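1-pyrroline-5-carboxylate dehydrogenase (Thermus thermophilus, PDB 1UZB) probably catalyses the NAD+-dependent oxidation of glutamate semialdehyde, the open form of 1-pyrroline-5-carboxylate, to glutamate in the breakdown of proline. Local coordinates at residues Y154-V159 with S169-L174; R147-Y152 with D501-F506; L330-Y335 with V425-D430. All coordinates share one frame; numbering follows the deposited sequence. Where two conformers were deposited one is given.

Contact 1 of 3, residues Y154-V159 with S169-L174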
loop_
_atom_site.group_PDB
_atom_site.type_symbol
_atom_site.label_atom_id
_atom_site.label_comp_id
_atom_site.label_asym_id
_atom_site.label_seq_id
_atom_site.Cartn_x
_atom_site.Cartn_y
_atom_site.Cartn_z
ATOM N N TYR A 154 -14.857 -8.094 9.793
ATOM C CA TYR A 154 -14.644 -7.414 11.068
ATOM C C TYR A 154 -13.190 -7.089 11.406
ATOM O O TYR A 154 -12.341 -7.977 11.393
ATOM C CB TYR A 154 -15.233 -8.278 12.190
ATOM C CG TYR A 154 -14.976 -7.762 13.588
ATOM C CD1 TYR A 154 -13.925 -8.260 14.358
ATOM C CD2 TYR A 154 -15.789 -6.774 14.142
ATOM C CE1 TYR A 154 -13.692 -7.787 15.650
ATOM C CE2 TYR A 154 -15.567 -6.294 15.427
ATOM C CZ TYR A 154 -14.520 -6.803 16.176
ATOM O OH TYR A 154 -14.305 -6.337 17.455
ATOM N N PRO A 155 -12.868 -5.804 11.656
ATOM C CA PRO A 155 -13.667 -4.567 11.661
ATOM C C PRO A 155 -13.188 -3.816 10.414
ATOM O O PRO A 155 -12.055 -3.335 10.372
ATOM C CB PRO A 155 -13.224 -3.876 12.952
ATOM C CG PRO A 155 -12.351 -4.891 13.683
ATOM C CD PRO A 155 -11.722 -5.645 12.570
ATOM N N ALA A 156 -14.046 -3.703 9.409
ATOM C CA ALA A 156 -13.644 -3.092 8.144
ATOM C C ALA A 156 -13.711 -1.583 7.936
ATOM O O ALA A 156 -13.201 -1.090 6.933
ATOM C CB ALA A 156 -14.403 -3.777 7.012
ATOM N N VAL A 157 -14.303 -0.840 8.860
ATOM C CA VAL A 157 -14.434 0.599 8.649
ATOM C C VAL A 157 -13.265 1.489 9.062
ATOM O O VAL A 157 -12.728 1.381 10.164
ATOM C CB VAL A 157 -15.713 1.118 9.325
ATOM C CG1 VAL A 157 -15.923 2.585 8.973
ATOM C CG2 VAL A 157 -16.908 0.279 8.888
ATOM N N GLU A 158 -12.889 2.383 8.154
ATOM C CA GLU A 158 -11.806 3.333 8.378
ATOM C C GLU A 158 -12.342 4.527 9.169
ATOM O O GLU A 158 -13.184 5.275 8.670
ATOM C CB GLU A 158 -11.269 3.805 7.027
ATOM C CG GLU A 158 -10.123 4.794 7.082
ATOM C CD GLU A 158 -9.723 5.262 5.696
ATOM O OE1 GLU A 158 -9.616 4.407 4.793
ATOM O OE2 GLU A 158 -9.515 6.478 5.506
ATOM N N VAL A 159 -11.859 4.704 10.396
ATOM C CA VAL A 159 -12.313 5.815 11.227
ATOM C C VAL A 159 -11.161 6.650 11.764
ATOM O O VAL A 159 -9.998 6.245 11.722
ATOM C CB VAL A 159 -13.158 5.330 12.436
ATOM C CG1 VAL A 159 -14.391 4.580 11.951
ATOM C CG2 VAL A 159 -12.312 4.459 13.350
ATOM N N SER A 169 -15.635 0.555 14.143
ATOM C CA SER A 169 -16.845 0.481 13.335
ATOM C C SER A 169 -16.756 -0.769 12.467
ATOM O O SER A 169 -15.691 -1.102 11.929
ATOM C CB SER A 169 -17.004 1.734 12.475
ATOM O OG SER A 169 -17.485 2.808 13.268
ATOM N N PHE A 170 -17.876 -1.472 12.345
ATOM C CA PHE A 170 -17.908 -2.703 11.576
ATOM C C PHE A 170 -19.285 -2.971 10.995
ATOM O O PHE A 170 -20.288 -2.408 11.440
ATOM C CB PHE A 170 -17.468 -3.887 12.453
ATOM C CG PHE A 170 -18.226 -4.012 13.749
ATOM C CD1 PHE A 170 -17.805 -3.338 14.896
ATOM C CD2 PHE A 170 -19.352 -4.819 13.828
ATOM C CE1 PHE A 170 -18.500 -3.475 16.102
ATOM C CE2 PHE A 170 -20.049 -4.960 15.026
ATOM C CZ PHE A 170 -19.620 -4.289 16.165
ATOM N N TYR A 171 -19.323 -3.841 9.994
ATOM C CA TYR A 171 -20.567 -4.194 9.337
ATOM C C TYR A 171 -21.203 -5.453 9.890
ATOM O O TYR A 171 -20.522 -6.361 10.378
ATOM C CB TYR A 171 -20.344 -4.381 7.835
ATOM C CG TYR A 171 -19.822 -3.149 7.150
ATOM C CD1 TYR A 171 -18.510 -3.090 6.684
ATOM C CD2 TYR A 171 -20.636 -2.031 6.983
ATOM C CE1 TYR A 171 -18.019 -1.942 6.070
ATOM C CE2 TYR A 171 -20.157 -0.879 6.370
ATOM C CZ TYR A 171 -18.848 -0.843 5.916
ATOM O OH TYR A 171 -18.368 0.292 5.307
ATOM N N VAL A 172 -22.526 -5.488 9.810
ATOM C CA VAL A 172 -23.282 -6.643 10.248
ATOM C C VAL A 172 -24.420 -6.851 9.260
ATOM O O VAL A 172 -24.929 -5.896 8.668
ATOM C CB VAL A 172 -23.819 -6.442 11.676
ATOM C CG1 VAL A 172 -22.646 -6.207 12.608
ATOM C CG2 VAL A 172 -24.776 -5.263 11.736
ATOM N N PRO A 173 -24.804 -8.112 9.029
ATOM C CA PRO A 173 -25.893 -8.407 8.096
ATOM C C PRO A 173 -27.228 -7.895 8.629
ATOM O O PRO A 173 -27.373 -7.642 9.827
ATOM C CB PRO A 173 -25.831 -9.928 7.965
ATOM C CG PRO A 173 -25.321 -10.358 9.305
ATOM C CD PRO A 173 -24.239 -9.349 9.596
ATOM N N LEU A 174 -28.195 -7.749 7.731
ATOM C CA LEU A 174 -29.514 -7.224 8.072
ATOM C C LEU A 174 -30.480 -8.217 8.703
ATOM O O LEU A 174 -31.136 -7.898 9.694
ATOM C CB LEU A 174 -30.166 -6.629 6.823
ATOM C CG LEU A 174 -29.365 -5.568 6.065
ATOM C CD1 LEU A 174 -30.074 -5.210 4.767
ATOM C CD2 LEU A 174 -29.190 -4.346 6.950
HETATM O O HOH W 1 -16.715 -5.103 9.377
HETATM O O HOH W 2 -13.253 0.157 12.501
#

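Contact 2 of 3, residues R147-Y152 with D501-F506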
loop_
_atom_site.group_PDB
_atom_site.type_symbol
_atom_site.label_atom_id
_atom_site.label_comp_id
_atom_site.label_asym_id
_atom_site.label_seq_id
_atom_site.Cartn_x
_atom_site.Cartn_y
_atom_site.Cartn_z
ATOM N N ARG A 147 -15.196 -13.827 -2.492
ATOM C CA ARG A 147 -14.003 -13.013 -2.297
ATOM C C ARG A 147 -14.344 -11.596 -1.847
ATOM O O ARG A 147 -13.724 -11.057 -0.935
ATOM C CB ARG A 147 -13.192 -12.958 -3.597
ATOM C CG ARG A 147 -12.560 -14.292 -3.999
ATOM C CD ARG A 147 -11.993 -14.218 -5.414
ATOM N NE ARG A 147 -11.216 -15.398 -5.801
ATOM C CZ ARG A 147 -11.729 -16.589 -6.091
ATOM N NH1 ARG A 147 -10.929 -17.590 -6.433
ATOM N NH2 ARG A 147 -13.037 -16.785 -6.049
ATOM N N ALA A 148 -15.337 -10.995 -2.488
ATOM C CA ALA A 148 -15.727 -9.634 -2.153
ATOM C C ALA A 148 -16.189 -9.497 -0.707
ATOM O O ALA A 148 -15.926 -8.480 -0.058
ATOM C CB ALA A 148 -16.820 -9.159 -3.102
ATOM N N ALA A 149 -16.867 -10.520 -0.198
ATOM C CA ALA A 149 -17.368 -10.491 1.172
ATOM C C ALA A 149 -16.239 -10.318 2.189
ATOM O O ALA A 149 -16.424 -9.687 3.230
ATOM C CB ALA A 149 -18.154 -11.770 1.467
ATOM N N LEU A 150 -15.067 -10.869 1.894
ATOM C CA LEU A 150 -13.944 -10.755 2.821
ATOM C C LEU A 150 -13.456 -9.319 2.980
ATOM O O LEU A 150 -12.807 -8.984 3.973
ATOM C CB LEU A 150 -12.798 -11.656 2.362
ATOM C CG LEU A 150 -13.058 -13.152 2.576
ATOM C CD1 LEU A 150 -12.026 -13.973 1.822
ATOM C CD2 LEU A 150 -13.019 -13.468 4.063
ATOM N N ARG A 151 -13.773 -8.471 2.007
ATOM C CA ARG A 151 -13.361 -7.071 2.057
ATOM C C ARG A 151 -14.157 -6.298 3.109
ATOM O O ARG A 151 -13.796 -5.174 3.466
ATOM C CB ARG A 151 -13.550 -6.422 0.681
ATOM C CG ARG A 151 -12.718 -7.060 -0.425
ATOM C CD ARG A 151 -11.242 -6.716 -0.285
ATOM N NE ARG A 151 -10.955 -5.362 -0.751
ATOM C CZ ARG A 151 -10.831 -5.022 -2.031
ATOM N NH1 ARG A 151 -10.959 -5.941 -2.981
ATOM N NH2 ARG A 151 -10.592 -3.761 -2.364
ATOM N N TYR A 152 -15.232 -6.904 3.606
ATOM C CA TYR A 152 -16.080 -6.269 4.614
ATOM C C TYR A 152 -15.924 -6.897 5.994
ATOM O O TYR A 152 -16.663 -6.555 6.918
ATOM C CB TYR A 152 -17.557 -6.370 4.212
ATOM C CG TYR A 152 -17.925 -5.609 2.960
ATOM C CD1 TYR A 152 -17.831 -6.202 1.704
ATOM C CD2 TYR A 152 -18.359 -4.288 3.035
ATOM C CE1 TYR A 152 -18.158 -5.493 0.546
ATOM C CE2 TYR A 152 -18.692 -3.571 1.890
ATOM C CZ TYR A 152 -18.588 -4.177 0.650
ATOM O OH TYR A 152 -18.919 -3.470 -0.482
ATOM N N ASP A 501 -19.477 -3.148 -4.457
ATOM C CA ASP A 501 -20.563 -2.354 -3.888
ATOM C C ASP A 501 -21.854 -3.122 -3.649
ATOM O O ASP A 501 -22.656 -2.735 -2.806
ATOM C CB ASP A 501 -20.880 -1.153 -4.790
ATOM C CG ASP A 501 -19.870 -0.032 -4.658
ATOM O OD1 ASP A 501 -18.883 -0.188 -3.905
ATOM O OD2 ASP A 501 -20.073 1.014 -5.313
ATOM N N TYR A 502 -22.064 -4.206 -4.387
ATOM C CA TYR A 502 -23.296 -4.969 -4.232
ATOM C C TYR A 502 -23.512 -5.465 -2.808
ATOM O O TYR A 502 -24.609 -5.349 -2.266
ATOM C CB TYR A 502 -23.296 -6.165 -5.186
ATOM C CG TYR A 502 -24.637 -6.856 -5.334
ATOM C CD1 TYR A 502 -25.721 -6.196 -5.913
ATOM C CD2 TYR A 502 -24.797 -8.194 -4.977
ATOM C CE1 TYR A 502 -26.926 -6.852 -6.145
ATOM C CE2 TYR A 502 -25.999 -8.864 -5.206
ATOM C CZ TYR A 502 -27.055 -8.186 -5.796
ATOM O OH TYR A 502 -28.225 -8.854 -6.081
ATOM N N LEU A 503 -22.466 -6.007 -2.193
ATOM C CA LEU A 503 -22.604 -6.548 -0.847
ATOM C C LEU A 503 -22.900 -5.514 0.238
ATOM O O LEU A 503 -23.531 -5.834 1.246
ATOM C CB LEU A 503 -21.363 -7.369 -0.481
ATOM C CG LEU A 503 -21.017 -8.487 -1.475
ATOM C CD1 LEU A 503 -19.844 -9.294 -0.944
ATOM C CD2 LEU A 503 -22.226 -9.391 -1.696
ATOM N N ARG A 504 -22.459 -4.276 0.036
ATOM C CA ARG A 504 -22.704 -3.218 1.014
ATOM C C ARG A 504 -24.204 -2.994 1.215
ATOM O O ARG A 504 -24.644 -2.556 2.281
ATOM C CB ARG A 504 -22.054 -1.911 0.547
ATOM C CG ARG A 504 -22.266 -0.730 1.491
ATOM C CD ARG A 504 -21.564 -0.964 2.812
ATOM N NE ARG A 504 -21.780 0.117 3.771
ATOM C CZ ARG A 504 -22.886 0.276 4.490
ATOM N NH1 ARG A 504 -22.974 1.293 5.336
ATOM N NH2 ARG A 504 -23.900 -0.576 4.374
ATOM N N LEU A 505 -24.981 -3.288 0.176
ATOM C CA LEU A 505 -26.428 -3.119 0.215
ATOM C C LEU A 505 -27.107 -4.037 1.226
ATOM O O LEU A 505 -28.222 -3.764 1.678
ATOM C CB LEU A 505 -27.014 -3.396 -1.169
ATOM C CG LEU A 505 -26.512 -2.518 -2.315
ATOM C CD1 LEU A 505 -27.049 -3.060 -3.626
ATOM C CD2 LEU A 505 -26.941 -1.079 -2.100
ATOM N N PHE A 506 -26.430 -5.117 1.593
ATOM C CA PHE A 506 -27.000 -6.088 2.517
ATOM C C PHE A 506 -26.353 -6.059 3.897
ATOM O O PHE A 506 -26.406 -7.038 4.648
ATOM C CB PHE A 506 -26.899 -7.482 1.893
ATOM C CG PHE A 506 -27.514 -7.550 0.522
ATOM C CD1 PHE A 506 -26.747 -7.325 -0.617
ATOM C CD2 PHE A 506 -28.880 -7.755 0.374
ATOM C CE1 PHE A 506 -27.334 -7.302 -1.882
ATOM C CE2 PHE A 506 -29.475 -7.733 -0.883
ATOM C CZ PHE A 506 -28.700 -7.505 -2.013
HETATM O O HOH W 3 -18.418 -0.683 -0.603
#

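Contact 3 of 3, residues L330-Y335 with V425-D430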
loop_
_atom_site.group_PDB
_atom_site.type_symbol
_atom_site.label_atom_id
_atom_site.label_comp_id
_atom_site.label_asym_id
_atom_site.label_seq_id
_atom_site.Cartn_x
_atom_site.Cartn_y
_atom_site.Cartn_z
ATOM N N LEU A 330 -29.489 5.195 -35.965
ATOM C CA LEU A 330 -28.518 5.422 -37.024
ATOM C C LEU A 330 -28.491 6.857 -37.518
ATOM O O LEU A 330 -29.537 7.424 -37.837
ATOM C CB LEU A 330 -28.830 4.501 -38.209
ATOM C CG LEU A 330 -28.960 3.010 -37.878
ATOM C CD1 LEU A 330 -29.425 2.222 -39.098
ATOM C CD2 LEU A 330 -27.620 2.491 -37.382
ATOM N N THR A 331 -27.299 7.446 -37.583
ATOM C CA THR A 331 -27.170 8.804 -38.090
ATOM C C THR A 331 -27.424 8.694 -39.591
ATOM O O THR A 331 -27.327 7.609 -40.165
ATOM C CB THR A 331 -25.762 9.386 -37.822
ATOM O OG1 THR A 331 -24.776 8.604 -38.506
ATOM C CG2 THR A 331 -25.467 9.381 -36.330
ATOM N N GLN A 332 -27.753 9.810 -40.231
ATOM C CA GLN A 332 -28.069 9.789 -41.655
ATOM C C GLN A 332 -27.067 9.036 -42.525
ATOM O O GLN A 332 -27.457 8.219 -43.360
ATOM C CB GLN A 332 -28.242 11.221 -42.170
ATOM C CG GLN A 332 -28.783 11.310 -43.598
ATOM C CD GLN A 332 -30.100 10.573 -43.773
ATOM O OE1 GLN A 332 -31.019 10.719 -42.967
ATOM N NE2 GLN A 332 -30.198 9.779 -44.834
ATOM N N GLY A 333 -25.781 9.297 -42.328
ATOM C CA GLY A 333 -24.766 8.626 -43.128
ATOM C C GLY A 333 -24.616 7.131 -42.888
ATOM O O GLY A 333 -24.103 6.404 -43.741
ATOM N N ALA A 334 -25.063 6.661 -41.730
ATOM C CA ALA A 334 -24.955 5.244 -41.395
ATOM C C ALA A 334 -26.233 4.452 -41.655
ATOM O O ALA A 334 -26.206 3.222 -41.689
ATOM C CB ALA A 334 -24.558 5.098 -39.931
ATOM N N TYR A 335 -27.344 5.154 -41.860
ATOM C CA TYR A 335 -28.633 4.497 -42.055
ATOM C C TYR A 335 -28.697 3.374 -43.083
ATOM O O TYR A 335 -28.925 2.218 -42.730
ATOM C CB TYR A 335 -29.713 5.529 -42.382
ATOM C CG TYR A 335 -31.093 4.916 -42.481
ATOM C CD1 TYR A 335 -31.766 4.466 -41.345
ATOM C CD2 TYR A 335 -31.708 4.748 -43.721
ATOM C CE1 TYR A 335 -33.019 3.862 -41.439
ATOM C CE2 TYR A 335 -32.956 4.145 -43.827
ATOM C CZ TYR A 335 -33.604 3.706 -42.686
ATOM O OH TYR A 335 -34.835 3.102 -42.798
ATOM N N VAL A 425 -35.695 0.533 -35.541
ATOM C CA VAL A 425 -34.643 1.366 -36.110
ATOM C C VAL A 425 -35.117 2.803 -36.256
ATOM O O VAL A 425 -36.157 3.076 -36.866
ATOM C CB VAL A 425 -34.197 0.823 -37.481
ATOM C CG1 VAL A 425 -33.007 1.615 -38.001
ATOM C CG2 VAL A 425 -33.838 -0.653 -37.352
ATOM N N ILE A 426 -34.335 3.711 -35.686
ATOM C CA ILE A 426 -34.633 5.137 -35.681
ATOM C C ILE A 426 -33.552 5.886 -36.454
ATOM O O ILE A 426 -32.364 5.712 -36.198
ATOM C CB ILE A 426 -34.688 5.649 -34.223
ATOM C CG1 ILE A 426 -35.678 4.800 -33.418
ATOM C CG2 ILE A 426 -35.080 7.118 -34.192
ATOM C CD1 ILE A 426 -35.586 4.986 -31.912
ATOM N N ARG A 427 -33.972 6.713 -37.404
ATOM C CA ARG A 427 -33.047 7.484 -38.223
ATOM C C ARG A 427 -32.941 8.912 -37.697
ATOM O O ARG A 427 -33.952 9.598 -37.547
ATOM C CB ARG A 427 -33.537 7.489 -39.675
ATOM C CG ARG A 427 -32.669 8.275 -40.645
ATOM C CD ARG A 427 -33.032 7.946 -42.087
ATOM N NE ARG A 427 -34.397 8.347 -42.421
ATOM C CZ ARG A 427 -34.755 9.580 -42.765
ATOM N NH1 ARG A 427 -36.023 9.849 -43.048
ATOM N NH2 ARG A 427 -33.847 10.544 -42.840
ATOM N N VAL A 428 -31.718 9.350 -37.411
ATOM C CA VAL A 428 -31.481 10.694 -36.891
ATOM C C VAL A 428 -30.467 11.426 -37.767
ATOM O O VAL A 428 -29.744 10.801 -38.541
ATOM C CB VAL A 428 -30.979 10.647 -35.425
ATOM C CG1 VAL A 428 -31.999 9.925 -34.555
ATOM C CG2 VAL A 428 -29.633 9.942 -35.343
ATOM N N LYS A 429 -30.411 12.750 -37.640
ATOM C CA LYS A 429 -29.513 13.554 -38.463
ATOM C C LYS A 429 -28.033 13.459 -38.120
ATOM O O LYS A 429 -27.196 13.309 -39.012
ATOM C CB LYS A 429 -29.936 15.026 -38.431
ATOM C CG LYS A 429 -29.039 15.927 -39.274
ATOM C CD LYS A 429 -29.489 17.382 -39.266
ATOM C CE LYS A 429 -29.308 18.039 -37.903
ATOM N NZ LYS A 429 -30.226 17.487 -36.869
ATOM N N ASP A 430 -27.708 13.558 -36.838
ATOM C CA ASP A 430 -26.317 13.502 -36.412
ATOM C C ASP A 430 -26.149 12.832 -35.060
ATOM O O ASP A 430 -27.116 12.348 -34.471
ATOM C CB ASP A 430 -25.722 14.914 -36.362
ATOM C CG ASP A 430 -26.590 15.891 -35.594
ATOM O OD1 ASP A 430 -27.228 15.481 -34.602
ATOM O OD2 ASP A 430 -26.625 17.081 -35.977
#

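Contact 1 of 3, residues Y154-V159 with S169-L174
Val-157 and Ser-169 pack most tightly here, their CB atoms 3.5 Å apart, closer than usual for two carbons. Such closeness suits a serine, whose small side chain lets the irregular segment 154-159 lie down on the strand. A weak hydrogen bond runs alongside, Val-157 N to Ser-169 O at 3.4 Å. The two methyls of Val-157 divide the work: CG1 flanks Ser-169 CB, while CG2 sits over the face of the Tyr-171 ring, 4.1 Å from its centroid, a CH-pi contact. Ala-156 CB meets the edge of the same ring.

At the start of the segment, Tyr-154 turns its CD2-CE2 edge onto the face of Phe-170, a T-shaped pair with planes at 73°. The Phe-170 ring takes this place because CG stands between the backbone N and the carbonyl carbon (chi1 53°), against the tyrosine that precedes the cis peptide of Pro-155. With an alanine in its place the ring of Phe-170 is gone, which would probably leave the Tyr-154 edge without an aromatic face and open a gap there.

The contact is looser where water takes the place of direct backbone bonds. One molecule accepts from Ala-156 N and Tyr-171 N, each at 3.0 Å; another donates to Val-157 O and accepts from Ser-169 N. Tyr-154 OH bonds Glu-168 of its own chain and Arg-100 of the third subunit, and Tyr-171 OH bonds Asp-501 of the second. Strand 165-180 also pairs antiparallel with strand 507-515, the projecting beta arm through which aldehyde dehydrogenases assemble into oligomers.

Contact 2 of 3, residues R147-Y152 with D501-F506
Ala-149 and Leu-503 mark the nearest approach of the two backbones, their CA atoms 6.9 Å apart, where the end of helix 128-149 meets the short, weakly bonded helix 500-504; no hydrogen bond passes directly between the segments.

So close a backbone approach needs small residues on one side, and alanines supply them. Leu-503 pushes its CD1 methyl against the helix, 3.7 Å from Ala-148 CB and 3.8 Å from Ala-149 CB, and nearer still to the backbone, 3.3 Å from Ala-149 N. Its side chain is extended, with CG anti to the carbonyl carbon (chi1 -55°) and chi2 near 180°, which carries that methyl straight across the interface.

Tyr-152 fills the wider part. The ring meets segment 501-506 obliquely: CE1 is 3.9 Å from Leu-503 CB, while the hydroxyl oxygen OH comes to 3.6 Å from Arg-504 CB. Tyrosine suits the spot because its carbon skeleton packs against aliphatic groups and its hydroxyl still finds polar partners at the tip. OH donates to the carbonyl of Leu-500 and receives a water at 2.8 Å; the same water gives a weak bond to Asp-501 OD1. The other carboxylate oxygen, OD2, faces the second subunit, where Tyr-171 and Arg-504 of that chain meet it, and Arg-504 of this chain reciprocates with Asp-501 there.

Around this packing, helix 95-111 touches Ala-149 through Gln-95, and helix 188-199 adds Ala-199 against the same alanine. Beyond Phe-506 the chain runs directly into strand 507-515, so the short helix leads from the helical layer into the protruding strands.

Contact 3 of 3, residues L330-Y335 with V425-D430
Leu-330 pairs with Arg-427 and Thr-331 with Val-428 as neighbouring parallel strands. Leu-330 straddles Arg-427, its N bonding Ile-426 O at 2.9 Å with the donor almost in line with the C=O, and its O accepting from Val-428 N at 2.9 Å in a nearly straight bond (175°).

Both strands belong to the mainly parallel seven-stranded sheet of an alpha/beta domain, 325-331 lying between 422-428 and 293-297, and each runs on into a helix. On the face bearing Leu-330, apolar residues fill the space beneath helix 332-346: Leu-330 CD1 touches Val-425 CG1 at 3.8 Å. Toward the solvent, Arg-427 lays its CD over the face of Tyr-335, 3.7 Å from the ring centroid, so that its aliphatic stem meets the ring. The chain then bends at chi3 (64°), and NH2 donates to Gln-332 OE1 at 2.8 Å, the oxygen lying close to the guanidinium plane; NE forms a salt bridge with Glu-406. Tyr-335 OH bonds Thr-405. On the opposite face, Thr-331 and Val-428, both branched at CB, suit extended strand, and Val-428 packs on helix 431-439, whose N-cap is Asp-430, its carboxylate accepting from Glu-433 N.

In the fold
Contacts 1 and 2 are neighbours, their centres 11 Å apart, and touch where Tyr-171 packs on Tyr-152 and Arg-504; helix 128-149 leads through the loop of contact 1 to strand 165-180. All three are partly buried. Contact 1 lies out on the arm against two other subunits, contact 2 is nearest the chain's centre (19 Å, centre to centre), and contact 3, at 31 Å, has exposed polar residues and no other chain against it. Chemistry follows place: contact 1 relies on aromatic edges and bridging water; contact 2 joins buried alanines and a leucine to a tyrosine whose hydroxyl bonds backbone and water; contact 3 has regular strand-to-strand bonds, with an exposed arginine-glutamine pair at the strands' C-terminal ends.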